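Local atomic coordinates of chitinase A (Pteris ryukyuensis, PDB entry 4RL3), a protein that probably hydrolyses glycosidic bonds in chitin, as a family GH18 chitinase of which this chain is the catalytic domain. Residues 187-197 against 224-235; 237-247 against 262-272. All coordinates share one frame; numbering follows the deposited sequence.

Contact 1 of 2, residues 187-197 against 224-235; sequences YGAGTSASQYV and PAPSTVLSACQQ
Y196 lies against three residues of 224-235, and its side chain can be traced outward. CB is 3.8 Å from A232 CB, and CG lies anti to the backbone N (chi1 -169°), which carries the ring onto helix 226-235. CD1 comes within 3.6 Å of the same A232 methyl, approaching it obliquely. V229 lies over one ring face, with its CG2 3.5 Å from CE2 and its CG1 near CZ, while P224 CG lies at the ring edge, 4.2 Å from CD2. The OH is hydrogen-bonded to the carbonyl of S216 on strand 215-218. In this TIM-barrel domain, Y196 thus joins two successive outer helices, whose axes here approach to 8.3 Å at a crossing angle of -58°, to the strand between them. An alanine here is likely to leave S216 O without this donor and to open a gap under V229. Beside the tyrosine, A193 fits knob-into-hole among T228, S231, A232 and Q235, and T228 CG2 is 3.3 Å from A193 N. At the loop end one water donates to A189 O and T191 O and accepts from A225 N at 3.0 Å.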
loop_
_atom_site.group_PDB
_atom_site.type_symbol
_atom_site.label_atom_id
_atom_site.label_comp_id
_atom_site.label_asym_id
_atom_site.label_seq_id
_atom_site.Cartn_x
_atom_site.Cartn_y
_atom_site.Cartn_z
ATOM N N TYR A 187 -6.695 13.485 4.989
ATOM C CA TYR A 187 -7.343 14.798 4.991
ATOM C C TYR A 187 -8.721 14.725 5.645
ATOM O O TYR A 187 -9.222 13.638 5.947
ATOM C CB TYR A 187 -7.406 15.385 3.574
ATOM C CG TYR A 187 -6.029 15.648 3.010
ATOM C CD1 TYR A 187 -5.166 16.551 3.626
ATOM C CD2 TYR A 187 -5.570 14.970 1.891
ATOM C CE1 TYR A 187 -3.896 16.778 3.141
ATOM C CE2 TYR A 187 -4.299 15.187 1.392
ATOM C CZ TYR A 187 -3.463 16.094 2.012
ATOM O OH TYR A 187 -2.193 16.310 1.520
ATOM N N GLY A 188 -9.317 15.888 5.883
ATOM C CA GLY A 188 -10.535 15.961 6.680
ATOM C C GLY A 188 -11.785 15.417 6.017
ATOM O O GLY A 188 -11.934 15.454 4.794
ATOM N N ALA A 189 -12.706 14.936 6.855
ATOM C CA ALA A 189 -13.993 14.409 6.397
ATOM C C ALA A 189 -14.857 15.454 5.689
ATOM O O ALA A 189 -15.748 15.104 4.932
ATOM C CB ALA A 189 -14.752 13.800 7.569
ATOM N N GLY A 190 -14.584 16.732 5.943
ATOM C CA GLY A 190 -15.272 17.829 5.268
ATOM C C GLY A 190 -14.759 18.182 3.885
ATOM O O GLY A 190 -15.307 19.056 3.235
ATOM N N THR A 191 -13.707 17.503 3.419
ATOM C CA THR A 191 -13.118 17.809 2.122
ATOM C C THR A 191 -14.127 17.700 0.973
ATOM O O THR A 191 -14.764 16.663 0.796
ATOM C CB THR A 191 -11.933 16.855 1.841
ATOM O OG1 THR A 191 -10.943 17.015 2.854
ATOM C CG2 THR A 191 -11.293 17.112 0.480
ATOM N N SER A 192 -14.269 18.767 0.191
ATOM C CA SER A 192 -15.139 18.744 -0.990
ATOM C C SER A 192 -14.446 18.093 -2.193
ATOM O O SER A 192 -13.226 17.892 -2.203
ATOM C CB SER A 192 -15.540 20.166 -1.375
ATOM O OG SER A 192 -14.401 20.853 -1.874
ATOM N N ALA A 193 -15.208 17.793 -3.240
ATOM C CA ALA A 193 -14.608 17.262 -4.461
ATOM C C ALA A 193 -13.569 18.215 -5.087
ATOM O O ALA A 193 -12.505 17.778 -5.515
ATOM C CB ALA A 193 -15.684 16.882 -5.469
ATOM N N SER A 194 -13.880 19.515 -5.103
ATOM C CA SER A 194 -12.968 20.536 -5.620
ATOM C C SER A 194 -11.672 20.593 -4.811
ATOM O O SER A 194 -10.577 20.636 -5.368
ATOM C CB SER A 194 -13.642 21.908 -5.578
ATOM O OG SER A 194 -12.763 22.922 -6.034
ATOM N N GLN A 195 -11.811 20.598 -3.492
ATOM C CA GLN A 195 -10.651 20.583 -2.602
ATOM C C GLN A 195 -9.810 19.322 -2.811
ATOM O O GLN A 195 -8.585 19.386 -2.798
ATOM C CB GLN A 195 -11.066 20.659 -1.144
ATOM C CG GLN A 195 -11.584 22.028 -0.731
ATOM C CD GLN A 195 -12.056 22.040 0.701
ATOM O OE1 GLN A 195 -12.842 21.182 1.127
ATOM N NE2 GLN A 195 -11.575 23.005 1.470
ATOM N N TYR A 196 -10.470 18.183 -3.004
ATOM C CA TYR A 196 -9.744 16.935 -3.221
ATOM C C TYR A 196 -8.874 17.008 -4.472
ATOM O O TYR A 196 -7.724 16.543 -4.476
ATOM C CB TYR A 196 -10.703 15.753 -3.325
ATOM C CG TYR A 196 -10.021 14.395 -3.295
ATOM C CD1 TYR A 196 -9.408 13.875 -4.434
ATOM C CD2 TYR A 196 -9.997 13.634 -2.127
ATOM C CE1 TYR A 196 -8.788 12.636 -4.404
ATOM C CE2 TYR A 196 -9.362 12.398 -2.084
ATOM C CZ TYR A 196 -8.770 11.910 -3.234
ATOM O OH TYR A 196 -8.159 10.680 -3.228
ATOM N N VAL A 197 -9.428 17.556 -5.547
ATOM C CA VAL A 197 -8.664 17.736 -6.771
ATOM C C VAL A 197 -7.432 18.610 -6.487
ATOM O O VAL A 197 -6.323 18.301 -6.929
ATOM C CB VAL A 197 -9.523 18.323 -7.910
ATOM C CG1 VAL A 197 -8.668 18.689 -9.100
ATOM C CG2 VAL A 197 -10.597 17.324 -8.325
ATOM N N PRO A 224 -11.972 12.046 3.604
ATOM C CA PRO A 224 -13.006 12.507 2.682
ATOM C C PRO A 224 -13.998 11.391 2.350
ATOM O O PRO A 224 -13.603 10.238 2.200
ATOM C CB PRO A 224 -12.207 12.942 1.455
ATOM C CG PRO A 224 -10.838 13.259 1.976
ATOM C CD PRO A 224 -10.618 12.237 3.048
ATOM N N ALA A 225 -15.279 11.727 2.262
ATOM C CA ALA A 225 -16.302 10.744 1.954
ATOM C C ALA A 225 -16.014 10.051 0.621
ATOM O O ALA A 225 -15.714 10.707 -0.372
ATOM C CB ALA A 225 -17.669 11.412 1.911
ATOM N N PRO A 226 -16.112 8.714 0.589
ATOM C CA PRO A 226 -15.867 7.997 -0.657
ATOM C C PRO A 226 -16.628 8.506 -1.878
ATOM O O PRO A 226 -16.047 8.600 -2.962
ATOM C CB PRO A 226 -16.287 6.562 -0.313
ATOM C CG PRO A 226 -15.948 6.444 1.126
ATOM C CD PRO A 226 -16.257 7.789 1.727
ATOM N N SER A 227 -17.917 8.829 -1.724
ATOM C CA SER A 227 -18.697 9.324 -2.853
ATOM C C SER A 227 -18.127 10.644 -3.378
ATOM O O SER A 227 -18.083 10.882 -4.577
ATOM C CB SER A 227 -20.169 9.499 -2.471
ATOM O OG SER A 227 -20.319 10.410 -1.405
ATOM N N THR A 228 -17.634 11.469 -2.466
ATOM C CA THR A 228 -17.019 12.745 -2.828
ATOM C C THR A 228 -15.684 12.524 -3.536
ATOM O O THR A 228 -15.385 13.153 -4.554
ATOM C CB THR A 228 -16.844 13.608 -1.577
ATOM O OG1 THR A 228 -18.142 13.905 -1.052
ATOM C CG2 THR A 228 -16.095 14.907 -1.890
ATOM N N VAL A 229 -14.884 11.614 -3.002
ATOM C CA VAL A 229 -13.633 11.273 -3.662
ATOM C C VAL A 229 -13.869 10.721 -5.068
ATOM O O VAL A 229 -13.146 11.068 -6.008
ATOM C CB VAL A 229 -12.814 10.265 -2.831
ATOM C CG1 VAL A 229 -11.574 9.830 -3.602
ATOM C CG2 VAL A 229 -12.430 10.876 -1.497
ATOM N N LEU A 230 -14.883 9.867 -5.222
ATOM C CA LEU A 230 -15.184 9.300 -6.529
ATOM C C LEU A 230 -15.571 10.386 -7.537
ATOM O O LEU A 230 -15.170 10.329 -8.698
ATOM C CB LEU A 230 -16.240 8.188 -6.423
ATOM C CG LEU A 230 -15.691 6.914 -5.768
ATOM C CD1 LEU A 230 -16.797 6.043 -5.193
ATOM C CD2 LEU A 230 -14.822 6.139 -6.741
ATOM N N SER A 231 -16.296 11.402 -7.072
ATOM C CA SER A 231 -16.604 12.559 -7.910
ATOM C C SER A 231 -15.340 13.309 -8.359
ATOM O O SER A 231 -15.179 13.619 -9.540
ATOM C CB SER A 231 -17.564 13.496 -7.183
ATOM O OG SER A 231 -18.831 12.893 -7.028
ATOM N N ALA A 232 -14.432 13.554 -7.425
ATOM C CA ALA A 232 -13.141 14.162 -7.759
ATOM C C ALA A 232 -12.353 13.308 -8.740
ATOM O O ALA A 232 -11.712 13.816 -9.651
ATOM C CB ALA A 232 -12.319 14.383 -6.497
ATOM N N CYS A 233 -12.395 11.994 -8.545
ATOM C CA CYS A 233 -11.685 11.077 -9.417
ATOM C C CYS A 233 -12.205 11.127 -10.856
ATOM O O CYS A 233 -11.447 10.945 -11.794
ATOM C CB CYS A 233 -11.758 9.653 -8.874
ATOM S SG CYS A 233 -10.649 9.357 -7.480
ATOM N N GLN A 234 -13.506 11.362 -11.022
ATOM C CA GLN A 234 -14.076 11.516 -12.366
ATOM C C GLN A 234 -13.471 12.736 -13.087
ATOM O O GLN A 234 -13.196 12.677 -14.293
ATOM C CB GLN A 234 -15.612 11.583 -12.310
ATOM C CG GLN A 234 -16.305 11.694 -13.669
ATOM C CD GLN A 234 -15.867 10.631 -14.667
ATOM O OE1 GLN A 234 -16.078 9.435 -14.449
ATOM N NE2 GLN A 234 -15.250 11.060 -15.769
ATOM N N GLN A 235 -13.212 13.807 -12.344
ATOM C CA GLN A 235 -12.576 14.998 -12.918
ATOM C C GLN A 235 -11.141 14.709 -13.341
ATOM O O GLN A 235 -10.728 15.061 -14.435
ATOM C CB GLN A 235 -12.569 16.147 -11.922
ATOM C CG GLN A 235 -13.944 16.673 -11.561
ATOM C CD GLN A 235 -13.866 17.792 -10.546
ATOM O OE1 GLN A 235 -12.940 18.615 -10.577
ATOM N NE2 GLN A 235 -14.826 17.828 -9.630
HETATM O O HOH W 1 -15.778 14.704 2.308
#

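Contact 2 of 2, residues 237-247 against 262-272; sequences KSSGTLPGIFI and YEQQAQTLLTS
The E263 carboxylate presents one face to I247: the CD1 methyl stands almost directly above the carboxylate carbon, 3.9 Å from E263 CD, and I247 CG2 lies over the same face, 3.7 Å from E263 OE1. The polar partner of E263 lies outside these segments: OE1 is hydrogen-bonded to S253 OG and is close to the carboxylate of E6. A second flat group at the contact is the C-terminal carboxylate of S272. K237 NZ donates to S272 O at 3.1 Å, tilted 30° from the carboxyl plane, and a water bonded to NZ, to S272 O and to L270 O adds a second link. The lysine chain is extended until chi4 (61°), where the bend turns the ammonium toward the chain end; before that bend CD and CE pass L269 O and CD meets L269 CD2. Between these polar ends the contact is aliphatic. I245 CD1 reaches 4.1 Å from A266 CB and equally near L270 CG. L242 CD2 touches L270 CD2 at 3.8 Å and is close to L269 CD2 as well, the leucines crossing at about a right angle, while G244, lacking a side chain, brings its CA up to L270 CD2. The preceding helix closes in a Schellman motif, with G240 at positive phi and its N bonded to K237 O; the chain then runs on into strand 244-247. This strand and helix 262-271 run 173° to each other with axes 8.9 Å apart, as expected of a strand and the helix that returns antiparallel over it, here after the short helix 250-254. Since strand 244-248 pairs in parallel with both 215-218 and the N-terminal strand 3-8, this is the closing beta-alpha unit of the TIM barrel typical of family GH18.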
loop_
_atom_site.group_PDB
_atom_site.type_symbol
_atom_site.label_atom_id
_atom_site.label_comp_id
_atom_site.label_asym_id
_atom_site.label_seq_id
_atom_site.Cartn_x
_atom_site.Cartn_y
_atom_site.Cartn_z
ATOM N N LYS A 237 -9.959 11.826 -14.116
ATOM C CA LYS A 237 -10.024 10.881 -15.228
ATOM C C LYS A 237 -10.327 11.604 -16.535
ATOM O O LYS A 237 -9.690 11.346 -17.563
ATOM C CB LYS A 237 -11.091 9.817 -14.963
ATOM C CG LYS A 237 -11.257 8.812 -16.089
ATOM C CD LYS A 237 -12.512 7.982 -15.884
ATOM C CE LYS A 237 -12.942 7.287 -17.161
ATOM N NZ LYS A 237 -11.886 6.356 -17.623
ATOM N N SER A 238 -11.297 12.509 -16.475
ATOM C CA SER A 238 -11.657 13.343 -17.628
ATOM C C SER A 238 -10.470 14.140 -18.170
ATOM O O SER A 238 -10.367 14.351 -19.389
ATOM C CB SER A 238 -12.811 14.281 -17.269
ATOM O OG SER A 238 -14.036 13.563 -17.231
ATOM N N SER A 239 -9.569 14.550 -17.274
ATOM C CA SER A 239 -8.351 15.288 -17.646
ATOM C C SER A 239 -7.228 14.400 -18.203
ATOM O O SER A 239 -6.210 14.904 -18.691
ATOM C CB SER A 239 -7.812 16.048 -16.432
ATOM O OG SER A 239 -8.746 16.998 -15.962
ATOM N N GLY A 240 -7.397 13.084 -18.116
ATOM C CA GLY A 240 -6.375 12.143 -18.555
ATOM C C GLY A 240 -5.219 12.057 -17.583
ATOM O O GLY A 240 -4.109 11.683 -17.977
ATOM N N THR A 241 -5.488 12.381 -16.318
ATOM C CA THR A 241 -4.447 12.411 -15.286
ATOM C C THR A 241 -4.851 11.631 -14.025
ATOM O O THR A 241 -4.667 12.099 -12.912
ATOM C CB THR A 241 -4.070 13.871 -14.926
ATOM O OG1 THR A 241 -5.207 14.551 -14.376
ATOM C CG2 THR A 241 -3.606 14.621 -16.158
ATOM N N LEU A 242 -5.392 10.426 -14.196
ATOM C CA LEU A 242 -5.713 9.545 -13.053
ATOM C C LEU A 242 -5.139 8.166 -13.350
ATOM O O LEU A 242 -5.704 7.437 -14.156
ATOM C CB LEU A 242 -7.229 9.438 -12.816
ATOM C CG LEU A 242 -7.667 8.522 -11.644
ATOM C CD1 LEU A 242 -7.182 9.087 -10.318
ATOM C CD2 LEU A 242 -9.179 8.307 -11.629
ATOM N N PRO A 243 -3.997 7.808 -12.733
ATOM C CA PRO A 243 -3.436 6.488 -13.042
ATOM C C PRO A 243 -4.167 5.334 -12.363
ATOM O O PRO A 243 -4.039 4.179 -12.789
ATOM C CB PRO A 243 -2.000 6.574 -12.520
ATOM C CG PRO A 243 -2.025 7.665 -11.510
ATOM C CD PRO A 243 -3.071 8.644 -11.942
ATOM N N GLY A 244 -4.910 5.638 -11.305
ATOM C CA GLY A 244 -5.582 4.599 -10.551
ATOM C C GLY A 244 -6.081 5.081 -9.210
ATOM O O GLY A 244 -5.935 6.262 -8.859
ATOM N N ILE A 245 -6.668 4.148 -8.471
ATOM C CA ILE A 245 -7.275 4.403 -7.173
ATOM C C ILE A 245 -6.933 3.242 -6.247
ATOM O O ILE A 245 -6.925 2.092 -6.682
ATOM C CB ILE A 245 -8.823 4.486 -7.281
ATOM C CG1 ILE A 245 -9.244 5.644 -8.188
ATOM C CG2 ILE A 245 -9.464 4.644 -5.915
ATOM C CD1 ILE A 245 -10.709 5.642 -8.541
ATOM N N PHE A 246 -6.664 3.530 -4.973
ATOM C CA PHE A 246 -6.635 2.463 -3.967
ATOM C C PHE A 246 -7.532 2.767 -2.772
ATOM O O PHE A 246 -7.850 3.923 -2.493
ATOM C CB PHE A 246 -5.206 2.117 -3.516
ATOM C CG PHE A 246 -4.588 3.112 -2.567
ATOM C CD1 PHE A 246 -3.936 4.234 -3.039
ATOM C CD2 PHE A 246 -4.652 2.910 -1.191
ATOM C CE1 PHE A 246 -3.357 5.142 -2.163
ATOM C CE2 PHE A 246 -4.088 3.818 -0.312
ATOM C CZ PHE A 246 -3.439 4.937 -0.794
ATOM N N ILE A 247 -7.914 1.702 -2.070
ATOM C CA ILE A 247 -8.791 1.774 -0.906
ATOM C C ILE A 247 -8.134 1.119 0.292
ATOM O O ILE A 247 -7.555 0.038 0.184
ATOM C CB ILE A 247 -10.151 1.099 -1.190
ATOM C CG1 ILE A 247 -10.923 1.932 -2.221
ATOM C CG2 ILE A 247 -10.966 0.903 0.092
ATOM C CD1 ILE A 247 -12.181 1.250 -2.733
ATOM N N TYR A 262 -18.204 0.807 -2.745
ATOM C CA TYR A 262 -17.253 1.796 -3.261
ATOM C C TYR A 262 -16.060 1.165 -3.997
ATOM O O TYR A 262 -15.533 1.760 -4.937
ATOM C CB TYR A 262 -16.798 2.734 -2.146
ATOM C CG TYR A 262 -17.938 3.530 -1.580
ATOM C CD1 TYR A 262 -18.677 4.387 -2.392
ATOM C CD2 TYR A 262 -18.294 3.425 -0.241
ATOM C CE1 TYR A 262 -19.728 5.125 -1.886
ATOM C CE2 TYR A 262 -19.347 4.169 0.274
ATOM C CZ TYR A 262 -20.054 5.011 -0.554
ATOM O OH TYR A 262 -21.101 5.745 -0.036
ATOM N N GLU A 263 -15.674 -0.052 -3.608
ATOM C CA GLU A 263 -14.694 -0.823 -4.379
ATOM C C GLU A 263 -15.194 -0.996 -5.807
ATOM O O GLU A 263 -14.449 -0.828 -6.778
ATOM C CB GLU A 263 -14.488 -2.214 -3.773
ATOM C CG GLU A 263 -13.508 -2.311 -2.608
ATOM C CD GLU A 263 -14.057 -1.836 -1.273
ATOM O OE1 GLU A 263 -13.311 -1.935 -0.276
ATOM O OE2 GLU A 263 -15.219 -1.370 -1.181
ATOM N N GLN A 264 -16.460 -1.365 -5.928
ATOM C CA GLN A 264 -17.062 -1.570 -7.241
ATOM C C GLN A 264 -17.124 -0.273 -8.038
ATOM O O GLN A 264 -16.745 -0.232 -9.216
ATOM C CB GLN A 264 -18.456 -2.169 -7.075
ATOM C CG GLN A 264 -19.247 -2.307 -8.368
ATOM C CD GLN A 264 -20.060 -1.072 -8.702
ATOM O OE1 GLN A 264 -19.950 -0.501 -9.799
ATOM N NE2 GLN A 264 -20.847 -0.632 -7.761
ATOM N N GLN A 265 -17.620 0.769 -7.396
ATOM C CA GLN A 265 -17.709 2.067 -8.041
ATOM C C GLN A 265 -16.358 2.570 -8.525
ATOM O O GLN A 265 -16.267 3.095 -9.624
ATOM C CB GLN A 265 -18.349 3.082 -7.118
ATOM C CG GLN A 265 -19.835 2.845 -6.953
ATOM C CD GLN A 265 -20.434 3.845 -6.010
ATOM O OE1 GLN A 265 -20.142 5.039 -6.120
ATOM N NE2 GLN A 265 -21.258 3.385 -5.072
ATOM N N ALA A 266 -15.318 2.395 -7.715
ATOM C CA ALA A 266 -13.988 2.831 -8.108
ATOM C C ALA A 266 -13.498 2.128 -9.365
ATOM O O ALA A 266 -12.927 2.763 -10.265
ATOM C CB ALA A 266 -13.009 2.620 -6.977
ATOM N N GLN A 267 -13.727 0.824 -9.447
ATOM C CA GLN A 267 -13.287 0.051 -10.596
ATOM C C GLN A 267 -14.118 0.362 -11.833
ATOM O O GLN A 267 -13.587 0.409 -12.945
ATOM C CB GLN A 267 -13.309 -1.446 -10.283
ATOM C CG GLN A 267 -12.305 -1.825 -9.212
ATOM C CD GLN A 267 -12.452 -3.251 -8.767
ATOM O OE1 GLN A 267 -11.991 -4.161 -9.453
ATOM N NE2 GLN A 267 -13.083 -3.458 -7.611
ATOM N N THR A 268 -15.419 0.568 -11.640
ATOM C CA THR A 268 -16.286 0.959 -12.742
ATOM C C THR A 268 -15.842 2.310 -13.301
ATOM O O THR A 268 -15.770 2.480 -14.527
ATOM C CB THR A 268 -17.756 0.946 -12.293
ATOM O OG1 THR A 268 -18.150 -0.418 -12.146
ATOM C CG2 THR A 268 -18.690 1.629 -13.298
ATOM N N LEU A 269 -15.486 3.237 -12.418
ATOM C CA LEU A 269 -15.012 4.555 -12.870
ATOM C C LEU A 269 -13.754 4.405 -13.725
ATOM O O LEU A 269 -13.621 5.050 -14.765
ATOM C CB LEU A 269 -14.752 5.474 -11.674
ATOM C CG LEU A 269 -14.245 6.898 -11.943
ATOM C CD1 LEU A 269 -14.538 7.746 -10.728
ATOM C CD2 LEU A 269 -12.760 6.965 -12.271
ATOM N N LEU A 270 -12.832 3.557 -13.283
ATOM C CA LEU A 270 -11.565 3.390 -13.991
ATOM C C LEU A 270 -11.730 2.740 -15.363
ATOM O O LEU A 270 -10.925 2.992 -16.256
ATOM C CB LEU A 270 -10.568 2.598 -13.143
ATOM C CG LEU A 270 -10.068 3.342 -11.902
ATOM C CD1 LEU A 270 -9.339 2.370 -10.994
ATOM C CD2 LEU A 270 -9.187 4.530 -12.258
ATOM N N THR A 271 -12.766 1.923 -15.534
ATOM C CA THR A 271 -12.961 1.177 -16.777
ATOM C C THR A 271 -13.978 1.791 -17.737
ATOM O O THR A 271 -14.104 1.323 -18.867
ATOM C CB THR A 271 -13.357 -0.291 -16.487
ATOM O OG1 THR A 271 -14.529 -0.343 -15.663
ATOM C CG2 THR A 271 -12.232 -0.999 -15.783
ATOM N N SER A 272 -14.678 2.842 -17.316
ATOM C CA SER A 272 -15.786 3.379 -18.112
ATOM C C SER A 272 -15.314 4.410 -19.137
ATOM O O SER A 272 -14.148 4.807 -19.169
ATOM C CB SER A 272 -16.834 4.014 -17.205
ATOM O OG SER A 272 -16.343 5.230 -16.679
ATOM O OXT SER A 272 -16.112 4.875 -19.960
HETATM O O HOH W 2 -11.767 3.817 -18.941
#

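Along the chain the two contacts come in series, neither nested nor crossing. Contact 1 closes the excursion from 187-197 through strand 215-218 to helix 226-238, and contact 2 then closes the shorter one from the end of that helix, through strand 244-248, to the C-terminal helix 261-271. Helix 226-238 serves both, so helices 193-206, 226-238 and 261-271 are tied side by side. The direct evidence for the second pair is packing: L230 O lies 3.3 Å from L269 CD1, and L230 CD2 lies 3.7 Å from A266 CA. The centres of contacts 1 and 2 lie about 13 Å apart. Contact 2 brings the C-terminal helix to a strand paired with strand 3-8, near the start of the chain.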